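Local coordinates for protein thiosulfate sulfurtransferase (Pseudomonas aeruginosa, PDB 1YT8) that probably transfers sulfur from thiosulfate to cyanide, as a sulfurtransferase built from four rhodanese-like domains, at residues 6-11 with 90-95; 199-203 with 215-219; 272-278 with 323-327; 429-433 with 454-459. One frame throughout, in Å; residues are numbered along the deposited sequence.

Contact 1 of 4, residues 6-11 with 90-95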
loop_
_atom_site.group_PDB
_atom_site.type_symbol
_atom_site.label_atom_id
_atom_site.label_comp_id
_atom_site.label_asym_id
_atom_site.label_seq_id
_atom_site.Cartn_x
_atom_site.Cartn_y
_atom_site.Cartn_z
ATOM N N ILE A 6 5.904 27.087 -10.107
ATOM C CA ILE A 6 6.349 26.126 -9.021
ATOM C C ILE A 6 6.961 26.898 -7.839
ATOM O O ILE A 6 8.026 27.494 -7.961
ATOM C CB ILE A 6 7.385 25.113 -9.568
ATOM C CG1 ILE A 6 6.843 24.430 -10.829
ATOM C CG2 ILE A 6 7.741 24.063 -8.512
ATOM C CD1 ILE A 6 5.516 23.706 -10.640
ATOM N N ALA A 7 6.276 26.880 -6.696
ATOM C CA ALA A 7 6.754 27.596 -5.510
ATOM C C ALA A 7 7.665 26.687 -4.702
ATOM O O ALA A 7 8.034 25.577 -5.128
ATOM C CB ALA A 7 5.591 28.026 -4.633
ATOM N N VAL A 8 8.031 27.213 -3.537
ATOM C CA VAL A 8 8.882 26.547 -2.561
ATOM C C VAL A 8 8.205 26.574 -1.189
ATOM O O VAL A 8 7.726 27.617 -0.731
ATOM C CB VAL A 8 10.264 27.238 -2.430
ATOM C CG1 VAL A 8 11.096 26.519 -1.393
ATOM C CG2 VAL A 8 10.968 27.243 -3.784
ATOM N N ARG A 9 8.175 25.414 -0.546
ATOM C CA ARG A 9 7.611 25.268 0.783
ATOM C C ARG A 9 8.661 24.622 1.673
ATOM O O ARG A 9 9.399 23.733 1.241
ATOM C CB ARG A 9 6.342 24.414 0.740
ATOM C CG ARG A 9 5.078 25.234 0.504
ATOM C CD ARG A 9 3.817 24.395 0.695
ATOM N NE ARG A 9 3.422 23.676 -0.512
ATOM C CZ ARG A 9 2.646 24.183 -1.464
ATOM N NH1 ARG A 9 2.181 25.420 -1.352
ATOM N NH2 ARG A 9 2.320 23.451 -2.520
ATOM N N THR A 10 8.723 25.075 2.919
ATOM C CA THR A 10 9.701 24.580 3.871
ATOM C C THR A 10 9.144 23.583 4.872
ATOM O O THR A 10 7.942 23.319 4.921
ATOM C CB THR A 10 10.300 25.733 4.695
ATOM O OG1 THR A 10 9.320 26.201 5.635
ATOM C CG2 THR A 10 10.707 26.892 3.786
ATOM N N PHE A 11 10.054 23.035 5.669
ATOM C CA PHE A 11 9.711 22.101 6.730
ATOM C C PHE A 11 8.657 22.783 7.606
ATOM O O PHE A 11 7.653 22.182 7.983
ATOM C CB PHE A 11 10.962 21.799 7.566
ATOM C CG PHE A 11 10.666 21.276 8.947
ATOM C CD1 PHE A 11 10.253 19.959 9.141
ATOM C CD2 PHE A 11 10.779 22.114 10.056
ATOM C CE1 PHE A 11 9.952 19.482 10.419
ATOM C CE2 PHE A 11 10.482 21.649 11.339
ATOM C CZ PHE A 11 10.067 20.329 11.521
ATOM N N ASP A 90 -1.386 23.982 -7.317
ATOM C CA ASP A 90 -0.634 24.413 -6.136
ATOM C C ASP A 90 0.502 23.439 -5.864
ATOM O O ASP A 90 0.452 22.650 -4.920
ATOM C CB ASP A 90 -1.571 24.489 -4.920
ATOM C CG ASP A 90 -0.918 25.144 -3.703
ATOM O OD1 ASP A 90 0.252 25.577 -3.785
ATOM O OD2 ASP A 90 -1.588 25.226 -2.652
ATOM N N VAL A 91 1.531 23.507 -6.702
ATOM C CA VAL A 91 2.676 22.622 -6.576
ATOM C C VAL A 91 3.914 23.371 -6.107
ATOM O O VAL A 91 4.168 24.502 -6.527
ATOM C CB VAL A 91 2.991 21.947 -7.928
ATOM C CG1 VAL A 91 4.088 20.915 -7.750
ATOM C CG2 VAL A 91 1.738 21.301 -8.490
ATOM N N ALA A 92 4.685 22.737 -5.234
ATOM C CA ALA A 92 5.903 23.345 -4.721
ATOM C C ALA A 92 6.986 22.307 -4.476
ATOM O O ALA A 92 6.713 21.108 -4.399
ATOM C CB ALA A 92 5.606 24.091 -3.429
ATOM N N LEU A 93 8.221 22.783 -4.366
ATOM C CA LEU A 93 9.366 21.927 -4.088
ATOM C C LEU A 93 9.688 22.149 -2.617
ATOM O O LEU A 93 9.559 23.268 -2.126
ATOM C CB LEU A 93 10.573 22.354 -4.925
ATOM C CG LEU A 93 10.438 22.360 -6.448
ATOM C CD1 LEU A 93 11.678 23.005 -7.069
ATOM C CD2 LEU A 93 10.261 20.940 -6.950
ATOM N N LEU A 94 10.087 21.093 -1.917
ATOM C CA LEU A 94 10.447 21.214 -0.507
ATOM C C LEU A 94 11.828 21.858 -0.443
ATOM O O LEU A 94 12.776 21.364 -1.052
ATOM C CB LEU A 94 10.503 19.837 0.158
ATOM C CG LEU A 94 10.977 19.812 1.616
ATOM C CD1 LEU A 94 9.966 20.524 2.501
ATOM C CD2 LEU A 94 11.153 18.373 2.070
ATOM N N ASP A 95 11.938 22.956 0.293
ATOM C CA ASP A 95 13.203 23.669 0.419
ATOM C C ASP A 95 14.329 22.765 0.921
ATOM O O ASP A 95 14.265 22.227 2.027
ATOM C CB ASP A 95 13.027 24.863 1.360
ATOM C CG ASP A 95 14.273 25.714 1.461
ATOM O OD1 ASP A 95 14.769 26.171 0.412
ATOM O OD2 ASP A 95 14.754 25.933 2.591
HETATM O O HOH W 1 12.685 22.758 4.377
#
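Ala7 and Arg9 hold the backbone of residues 91-95 through four hydrogen bonds. Ala7 N gives to Val91 O at 3.2 Å, and Leu93 N returns a bond to Ala7 O. Arg9 N then binds Leu93 O at 3.0 Å, and Asp95 N binds Arg9 O at 2.8 Å. This alternation pairs Ala7 with Ala92, Val8 with Leu93 and Arg9 with Leu94, all parallel.

The charged contact lies on the sheet face of Ala7, Arg9 and Ala92. Arg9 bends at chi3 (-86°) and brings its guanidinium back over Ala92, whose CB packs against one face, 3.5 Å from Arg9 NH2. Both end nitrogens grip a single oxygen of Asp90: NH1 lies 3.1 Å and NH2 3.2 Å from OD1. The guanidinium and carboxylate planes are 81° apart, and only OD1 is gripped, so this is not a flat two-oxygen pairing. NH2 also makes a weak bond to Asp90 O. Thr67 OG1 accepts from Arg9 NE and Ile66 O from NH2, which further fixes the group's rotation.

Apolar contacts gather round Ile6, Val8 and Leu93. Ile6 CG2 meets Leu93 CG at 3.8 Å, and its CD1 lies alongside Val91. Val8 CG1 touches Asp95 CB. Helix 75-85 packs against Ile6, Val91 and Leu93 through Ala80.

One water bridges Phe11 N and Asp95 O, where strand 7-9 gives way to helix 11-20. Strand 7-9 is an edge strand of a five-stranded parallel sheet in order 1-5-4-2-3. Pairing of the first strand with the fifth is the arrangement of a rhodanese domain.

Contact 2 of 4, residues 199-203 with 215-219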
loop_
_atom_site.group_PDB
_atom_site.type_symbol
_atom_site.label_atom_id
_atom_site.label_comp_id
_atom_site.label_asym_id
_atom_site.label_seq_id
_atom_site.Cartn_x
_atom_site.Cartn_y
_atom_site.Cartn_z
ATOM N N SER A 199 -0.859 -7.781 13.928
ATOM C CA SER A 199 -1.240 -8.675 15.022
ATOM C C SER A 199 -1.713 -7.858 16.222
ATOM O O SER A 199 -2.629 -8.270 16.938
ATOM C CB SER A 199 -0.078 -9.595 15.433
ATOM O OG SER A 199 0.932 -8.903 16.154
ATOM N N ILE A 200 -1.090 -6.701 16.443
ATOM C CA ILE A 200 -1.472 -5.824 17.554
ATOM C C ILE A 200 -2.852 -5.221 17.270
ATOM O O ILE A 200 -3.740 -5.238 18.123
ATOM C CB ILE A 200 -0.454 -4.668 17.745
ATOM C CG1 ILE A 200 0.892 -5.225 18.215
ATOM C CG2 ILE A 200 -0.985 -3.661 18.768
ATOM C CD1 ILE A 200 2.036 -4.215 18.161
ATOM N N ILE A 201 -3.022 -4.685 16.065
ATOM C CA ILE A 201 -4.285 -4.080 15.666
ATOM C C ILE A 201 -5.407 -5.121 15.676
ATOM O O ILE A 201 -6.522 -4.841 16.120
ATOM C CB ILE A 201 -4.179 -3.453 14.251
ATOM C CG1 ILE A 201 -3.132 -2.333 14.247
ATOM C CG2 ILE A 201 -5.533 -2.920 13.806
ATOM C CD1 ILE A 201 -3.461 -1.176 15.178
ATOM N N GLY A 202 -5.105 -6.324 15.196
ATOM C CA GLY A 202 -6.106 -7.375 15.168
ATOM C C GLY A 202 -6.511 -7.834 16.558
ATOM O O GLY A 202 -7.693 -8.040 16.838
ATOM N N THR A 203 -5.530 -8.004 17.435
ATOM C CA THR A 203 -5.816 -8.437 18.797
ATOM C C THR A 203 -6.619 -7.364 19.521
ATOM O O THR A 203 -7.624 -7.661 20.163
ATOM C CB THR A 203 -4.518 -8.714 19.577
ATOM O OG1 THR A 203 -3.798 -9.774 18.937
ATOM C CG2 THR A 203 -4.828 -9.124 21.015
ATOM N N VAL A 215 -7.814 -13.394 24.300
ATOM C CA VAL A 215 -7.113 -13.059 23.062
ATOM C C VAL A 215 -5.688 -12.573 23.285
ATOM O O VAL A 215 -5.379 -11.968 24.311
ATOM C CB VAL A 215 -7.868 -11.951 22.284
ATOM C CG1 VAL A 215 -7.373 -11.891 20.847
ATOM C CG2 VAL A 215 -9.364 -12.199 22.332
ATOM N N ALA A 216 -4.819 -12.839 22.317
ATOM C CA ALA A 216 -3.432 -12.402 22.408
ATOM C C ALA A 216 -2.772 -12.413 21.042
ATOM O O ALA A 216 -3.158 -13.172 20.152
ATOM C CB ALA A 216 -2.647 -13.305 23.369
ATOM N N ALA A 217 -1.772 -11.561 20.872
ATOM C CA ALA A 217 -1.057 -11.518 19.610
ATOM C C ALA A 217 0.135 -12.466 19.691
ATOM O O ALA A 217 0.702 -12.661 20.770
ATOM C CB ALA A 217 -0.567 -10.101 19.339
ATOM N N LEU A 218 0.486 -13.092 18.570
ATOM C CA LEU A 218 1.675 -13.931 18.555
ATOM C C LEU A 218 2.773 -12.877 18.471
ATOM O O LEU A 218 2.891 -12.172 17.464
ATOM C CB LEU A 218 1.725 -14.820 17.313
ATOM C CG LEU A 218 3.097 -15.457 17.044
ATOM C CD1 LEU A 218 3.528 -16.301 18.242
ATOM C CD2 LEU A 218 3.031 -16.314 15.783
ATOM N N ARG A 219 3.565 -12.756 19.531
ATOM C CA ARG A 219 4.621 -11.751 19.583
ATOM C C ARG A 219 5.683 -11.885 18.497
ATOM O O ARG A 219 6.419 -12.863 18.444
ATOM C CB ARG A 219 5.289 -11.765 20.957
ATOM C CG ARG A 219 6.216 -10.590 21.214
ATOM C CD ARG A 219 6.800 -10.700 22.614
ATOM N NE ARG A 219 5.741 -10.892 23.602
ATOM C CZ ARG A 219 5.841 -11.684 24.664
ATOM N NH1 ARG A 219 6.955 -12.369 24.884
ATOM N NH2 ARG A 219 4.821 -11.797 25.505
HETATM O O HOH W 2 3.553 -8.989 17.703
#
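Thr203 and Ser199, one turn apart on helix 197-208, close around the methyl of Ala217. Thr203 OG1 and Ala217 CB are 3.3 Å apart, a tight contact. Ser199 meets the same methyl with two atoms, its backbone O and its OG, each 3.7 Å from Ala217 CB. The other branch of Thr203 serves Val215: CG2 reaches Val215 CG1 at 3.8 Å, and the two side chains pass side by side, running opposite ways. Val215 and Ala217 both point to the helix, while Ala216 between them points away.

The helix and strand run almost antiparallel, at 172°, and their axes approach to 7.5 Å. They are the second and third elements of a right-handed beta-alpha-beta crossover, strand 188-192, helix 197-208 and strand 215-218, of the rhodanese fold. Thr203 also touches Val191 on the first strand of this unit.

Thr203 finds its polar partner within the helix. With chi1 at -62°, Thr203 OG1 sits beside its own backbone N and gives a 2.8 Å bond to Ser199 O. That oxygen also accepts from Thr203 N, and the two donors come from opposite faces of the carbonyl plane. Ser199 OG is bonded to Arg196 O, a residue of the sulfite pocket. A water donates to Ser199 OG at 3.0 Å and to Leu218 O at 3.3 Å, linking helix and strand indirectly.

Contact 3 of 4, residues 272-278 with 323-327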
loop_
_atom_site.group_PDB
_atom_site.type_symbol
_atom_site.label_atom_id
_atom_site.label_comp_id
_atom_site.label_asym_id
_atom_site.label_seq_id
_atom_site.Cartn_x
_atom_site.Cartn_y
_atom_site.Cartn_z
ATOM N N LEU A 272 -22.969 11.624 1.387
ATOM C CA LEU A 272 -21.770 11.356 0.605
ATOM C C LEU A 272 -21.706 12.319 -0.574
ATOM O O LEU A 272 -20.686 12.969 -0.803
ATOM C CB LEU A 272 -21.786 9.916 0.085
ATOM C CG LEU A 272 -20.696 9.549 -0.930
ATOM C CD1 LEU A 272 -19.322 9.786 -0.317
ATOM C CD2 LEU A 272 -20.855 8.098 -1.363
ATOM N N ALA A 273 -22.806 12.407 -1.317
ATOM C CA ALA A 273 -22.885 13.288 -2.477
ATOM C C ALA A 273 -22.507 14.716 -2.098
ATOM O O ALA A 273 -21.801 15.398 -2.841
ATOM C CB ALA A 273 -24.294 13.253 -3.068
ATOM N N GLN A 274 -22.977 15.162 -0.938
ATOM C CA GLN A 274 -22.680 16.504 -0.459
ATOM C C GLN A 274 -21.177 16.695 -0.271
ATOM O O GLN A 274 -20.610 17.697 -0.711
ATOM C CB GLN A 274 -23.404 16.765 0.864
ATOM C CG GLN A 274 -23.059 18.097 1.515
ATOM C CD GLN A 274 -23.219 19.271 0.562
ATOM O OE1 GLN A 274 -24.243 19.406 -0.110
ATOM N NE2 GLN A 274 -22.205 20.129 0.505
ATOM N N TRP A 275 -20.535 15.735 0.386
ATOM C CA TRP A 275 -19.097 15.815 0.616
ATOM C C TRP A 275 -18.337 15.907 -0.701
ATOM O O TRP A 275 -17.413 16.707 -0.839
ATOM C CB TRP A 275 -18.616 14.598 1.414
ATOM C CG TRP A 275 -18.706 14.778 2.901
ATOM C CD1 TRP A 275 -19.392 15.752 3.570
ATOM C CD2 TRP A 275 -18.098 13.955 3.905
ATOM N NE1 TRP A 275 -19.248 15.589 4.927
ATOM C CE2 TRP A 275 -18.460 14.493 5.161
ATOM C CE3 TRP A 275 -17.284 12.815 3.865
ATOM C CZ2 TRP A 275 -18.035 13.929 6.370
ATOM C CZ3 TRP A 275 -16.861 12.252 5.070
ATOM C CH2 TRP A 275 -17.239 12.813 6.304
ATOM N N GLN A 276 -18.737 15.091 -1.668
ATOM C CA GLN A 276 -18.089 15.080 -2.971
ATOM C C GLN A 276 -18.357 16.386 -3.719
ATOM O O GLN A 276 -17.642 16.727 -4.660
ATOM C CB GLN A 276 -18.589 13.890 -3.793
ATOM C CG GLN A 276 -18.385 12.547 -3.108
ATOM C CD GLN A 276 -19.072 11.408 -3.837
ATOM O OE1 GLN A 276 -20.259 11.491 -4.160
ATOM N NE2 GLN A 276 -18.333 10.332 -4.092
ATOM N N ASP A 277 -19.382 17.116 -3.287
ATOM C CA ASP A 277 -19.737 18.383 -3.918
ATOM C C ASP A 277 -18.919 19.537 -3.337
ATOM O O ASP A 277 -18.904 20.635 -3.896
ATOM C CB ASP A 277 -21.232 18.665 -3.733
ATOM C CG ASP A 277 -21.705 19.869 -4.535
ATOM O OD1 ASP A 277 -21.570 19.853 -5.776
ATOM O OD2 ASP A 277 -22.212 20.833 -3.923
ATOM N N GLU A 278 -18.244 19.285 -2.217
ATOM C CA GLU A 278 -17.419 20.302 -1.567
ATOM C C GLU A 278 -16.017 20.210 -2.159
ATOM O O GLU A 278 -15.214 19.359 -1.768
ATOM C CB GLU A 278 -17.389 20.065 -0.056
ATOM C CG GLU A 278 -18.771 19.787 0.524
ATOM C CD GLU A 278 -18.799 19.781 2.038
ATOM O OE1 GLU A 278 -17.873 19.216 2.657
ATOM O OE2 GLU A 278 -19.761 20.336 2.609
ATOM N N ALA A 323 -7.146 14.704 4.579
ATOM C CA ALA A 323 -8.285 14.367 3.723
ATOM C C ALA A 323 -9.393 13.680 4.510
ATOM O O ALA A 323 -9.245 13.397 5.698
ATOM C CB ALA A 323 -7.840 13.468 2.573
ATOM N N ARG A 324 -10.481 13.386 3.804
ATOM C CA ARG A 324 -11.685 12.773 4.352
ATOM C C ARG A 324 -11.885 11.373 3.759
ATOM O O ARG A 324 -11.718 11.190 2.558
ATOM C CB ARG A 324 -12.862 13.675 3.962
ATOM C CG ARG A 324 -13.972 13.785 4.945
ATOM C CD ARG A 324 -14.658 15.151 4.826
ATOM N NE ARG A 324 -15.063 15.529 3.466
ATOM C CZ ARG A 324 -15.802 16.606 3.199
ATOM N NH1 ARG A 324 -16.201 17.388 4.193
ATOM N NH2 ARG A 324 -16.152 16.909 1.954
ATOM N N LEU A 325 -12.246 10.398 4.594
ATOM C CA LEU A 325 -12.479 9.024 4.133
ATOM C C LEU A 325 -13.905 8.535 4.415
ATOM O O LEU A 325 -14.451 8.781 5.485
ATOM C CB LEU A 325 -11.501 8.052 4.807
ATOM C CG LEU A 325 -10.048 7.953 4.338
ATOM C CD1 LEU A 325 -9.361 9.296 4.415
ATOM C CD2 LEU A 325 -9.329 6.933 5.206
ATOM N N VAL A 326 -14.500 7.840 3.449
ATOM C CA VAL A 326 -15.846 7.284 3.608
ATOM C C VAL A 326 -15.728 5.783 3.333
ATOM O O VAL A 326 -15.344 5.375 2.239
ATOM C CB VAL A 326 -16.844 7.906 2.616
ATOM C CG1 VAL A 326 -18.206 7.242 2.767
ATOM C CG2 VAL A 326 -16.960 9.398 2.869
ATOM N N LEU A 327 -16.060 4.962 4.324
ATOM C CA LEU A 327 -15.921 3.518 4.169
ATOM C C LEU A 327 -17.199 2.746 3.873
ATOM O O LEU A 327 -18.252 2.993 4.471
ATOM C CB LEU A 327 -15.240 2.932 5.410
ATOM C CG LEU A 327 -13.914 3.573 5.823
ATOM C CD1 LEU A 327 -13.240 2.693 6.877
ATOM C CD2 LEU A 327 -12.998 3.738 4.603
#
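The torsions of Trp275 and Arg324 help to bring the two flat groups face to face. Trp275, with chi1 at -88°, turns its indole toward the strand. Arg324 bends at chi3 (51°), which lays its guanidinium over one face of that indole. The planes are only 5° apart and the centres 3.5 Å apart. Arg324 CZ stands over the five-membered ring in a cation-pi contact. Arg324 CD lies over the six-membered ring, 3.5 Å from its centroid, in a CH-pi contact. Between the two side chains the nearest approach is Arg324 CG to Trp275 CZ3, 3.3 Å.

Glu278 approaches the guanidinium at its edge, near its plane. Its OE1 takes both end nitrogens, NH1 of Arg324 at 2.9 Å and NH2 at 3.0 Å. NH1 arrives nearly along the C-O axis of the carboxylate, NH2 on the anti side. The other oxygen, Glu278 OE2, accepts from Gln274 NE2 at 3.2 Å, which helps to position the carboxylate. Thr283 OG1, from the neighbouring strand, binds Arg324 NE.

Apolar packing continues along the helix. Val326 CG2 touches Trp275 CE3 at 3.6 Å and Leu272 CD1 at 4.0 Å. Helix 269-277 thus lies against the central strand 324-328 of this rhodanese domain's parallel sheet, and Leu272 also reaches Leu285 and Leu352 on the strands flanking it.

The arginine is buried, yet it has an aromatic face beneath it and a carboxylate at its edge. This surrounding probably stabilises its positive charge, and the flat stacking with bonds at the edge restricts rotation of the guanidinium.

Contact 4 of 4, residues 429-433 with 454-459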
loop_
_atom_site.group_PDB
_atom_site.type_symbol
_atom_site.label_atom_id
_atom_site.label_comp_id
_atom_site.label_asym_id
_atom_site.label_seq_id
_atom_site.Cartn_x
_atom_site.Cartn_y
_atom_site.Cartn_z
ATOM N N THR A 429 23.994 3.198 -28.621
ATOM C CA THR A 429 23.114 3.795 -29.610
ATOM C C THR A 429 22.313 2.696 -30.287
ATOM O O THR A 429 22.709 1.529 -30.279
ATOM C CB THR A 429 23.907 4.575 -30.680
ATOM O OG1 THR A 429 24.756 3.675 -31.402
ATOM C CG2 THR A 429 24.762 5.651 -30.027
ATOM N N ALA A 430 21.177 3.074 -30.854
ATOM C CA ALA A 430 20.316 2.130 -31.547
ATOM C C ALA A 430 19.730 2.826 -32.764
ATOM O O ALA A 430 19.732 4.055 -32.845
ATOM C CB ALA A 430 19.199 1.666 -30.625
ATOM N N GLU A 431 19.237 2.040 -33.714
ATOM C CA GLU A 431 18.636 2.609 -34.909
ATOM C C GLU A 431 17.175 2.919 -34.604
ATOM O O GLU A 431 16.561 3.780 -35.234
ATOM C CB GLU A 431 18.752 1.628 -36.081
ATOM C CG GLU A 431 20.201 1.258 -36.394
ATOM C CD GLU A 431 20.380 0.602 -37.751
ATOM O OE1 GLU A 431 19.770 -0.458 -37.998
ATOM O OE2 GLU A 431 21.144 1.154 -38.574
ATOM N N ARG A 432 16.634 2.225 -33.604
ATOM C CA ARG A 432 15.246 2.411 -33.207
ATOM C C ARG A 432 14.988 1.770 -31.846
ATOM O O ARG A 432 15.605 0.763 -31.494
ATOM C CB ARG A 432 14.323 1.788 -34.256
ATOM C CG ARG A 432 14.668 0.340 -34.574
ATOM C CD ARG A 432 14.073 -0.113 -35.900
ATOM N NE ARG A 432 14.444 -1.491 -36.213
ATOM C CZ ARG A 432 14.165 -2.102 -37.362
ATOM N NH1 ARG A 432 13.509 -1.458 -38.317
ATOM N NH2 ARG A 432 14.540 -3.361 -37.557
ATOM N N TYR A 433 14.069 2.361 -31.090
ATOM C CA TYR A 433 13.716 1.859 -29.768
ATOM C C TYR A 433 12.273 1.385 -29.739
ATOM O O TYR A 433 11.403 1.971 -30.381
ATOM C CB TYR A 433 13.865 2.960 -28.717
ATOM C CG TYR A 433 15.279 3.407 -28.449
ATOM C CD1 TYR A 433 16.043 2.813 -27.443
ATOM C CD2 TYR A 433 15.848 4.443 -29.184
ATOM C CE1 TYR A 433 17.339 3.248 -27.175
ATOM C CE2 TYR A 433 17.140 4.882 -28.928
ATOM C CZ TYR A 433 17.880 4.283 -27.924
ATOM O OH TYR A 433 19.158 4.722 -27.683
ATOM N N SER A 454 17.172 10.464 -27.049
ATOM C CA SER A 454 17.889 9.755 -28.109
ATOM C C SER A 454 17.869 10.387 -29.492
ATOM O O SER A 454 18.819 10.223 -30.259
ATOM C CB SER A 454 17.358 8.325 -28.236
ATOM O OG SER A 454 16.068 8.315 -28.821
ATOM N N GLY A 455 16.789 11.089 -29.818
ATOM C CA GLY A 455 16.685 11.691 -31.133
ATOM C C GLY A 455 16.542 10.594 -32.174
ATOM O O GLY A 455 16.818 10.801 -33.357
ATOM N N LYS A 456 16.103 9.420 -31.725
ATOM C CA LYS A 456 15.919 8.262 -32.598
ATOM C C LYS A 456 14.446 7.866 -32.695
ATOM O O LYS A 456 13.616 8.326 -31.910
ATOM C CB LYS A 456 16.719 7.068 -32.057
ATOM C CG LYS A 456 18.232 7.252 -32.032
ATOM C CD LYS A 456 18.803 7.296 -33.449
ATOM C CE LYS A 456 20.322 7.289 -33.440
ATOM N NZ LYS A 456 20.870 8.448 -32.684
ATOM N N PRO A 457 14.104 7.003 -33.669
ATOM C CA PRO A 457 12.717 6.555 -33.837
ATOM C C PRO A 457 12.326 5.733 -32.608
ATOM O O PRO A 457 13.072 4.843 -32.191
ATOM C CB PRO A 457 12.780 5.693 -35.100
ATOM C CG PRO A 457 13.927 6.278 -35.866
ATOM C CD PRO A 457 14.945 6.521 -34.779
ATOM N N VAL A 458 11.171 6.035 -32.023
ATOM C CA VAL A 458 10.714 5.303 -30.842
ATOM C C VAL A 458 9.312 4.760 -31.070
ATOM O O VAL A 458 8.430 5.472 -31.560
ATOM C CB VAL A 458 10.712 6.207 -29.577
ATOM C CG1 VAL A 458 10.262 5.403 -28.359
ATOM C CG2 VAL A 458 12.102 6.777 -29.341
ATOM N N PHE A 459 9.115 3.493 -30.714
ATOM C CA PHE A 459 7.830 2.820 -30.874
ATOM C C PHE A 459 7.353 2.175 -29.581
ATOM O O PHE A 459 8.151 1.880 -28.688
ATOM C CB PHE A 459 7.941 1.735 -31.944
ATOM C CG PHE A 459 8.152 2.274 -33.325
ATOM C CD1 PHE A 459 7.082 2.408 -34.204
ATOM C CD2 PHE A 459 9.419 2.675 -33.739
ATOM C CE1 PHE A 459 7.276 2.937 -35.482
ATOM C CE2 PHE A 459 9.620 3.205 -35.012
ATOM C CZ PHE A 459 8.547 3.336 -35.883
#
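Tyr433 turns the edge of its ring to Lys456 and meets Ser454 obliquely. Lys456 CB lies in the ring plane, 3.8 Å from Tyr433 CE2. Ser454 CB comes to the same CE2 at 3.5 Å. Ala430, from the ring's own segment, places its CB over one face. Chi1 of Tyr433 (-68°) sets CG beside the backbone N, and the ring extends back past the start of the strand toward the end of helix 441-454.

The aliphatic part of Lys456 bends at chi2 (-69°) and passes Ala430 O, with CE 3.3 Å from that oxygen. Pro457 presents its ring to the loop that leads into strand 432-436, CD lying 3.2 Å from Glu431 O.

The segments belong to a right-handed beta-alpha-beta crossover: strand 432-436, helix 441-454, strand 458-461, in the last rhodanese-like domain. The two strands are neighbours in the sheet and pair in parallel, Tyr433 opposite Val458. Tyr433 N gives a 2.9 Å bond to Pro457 O, nearly straight at 168°. Phe459 N gives one of 2.8 Å to Tyr433 O, which also lies at the edge of the Phe459 ring.

Ser454 OG accepts from Lys456 N at 3.1 Å, an ST turn at the helix end, and is bonded to Val450 O as well. The end of the Arg432 side chain leads away: its NE binds Thr393 OG1, and it makes a cation-pi contact with Trp387. Phe459 meets Trp387 edge-to-face.

Overall arrangement
The four contacts follow one another along the chain; none nests in or crosses another. Contact 1 closes a loop of 78 residues and joins the first and fifth strands of the first sheet. Contact 2 spans 11 residues and packs a crossover helix on the last strand of the second sheet. Contact 3 closes 44 residues and ties an early helix to the middle strand of the third sheet. Contact 4 closes 20 residues where two neighbouring strands of the fourth sheet begin. The four sheets share one topology. The contacts do not touch: contacts 2 and 3 come nearest, about 12 Å between nearest atoms, while the centres of contacts 2 and 4 are 55 Å apart.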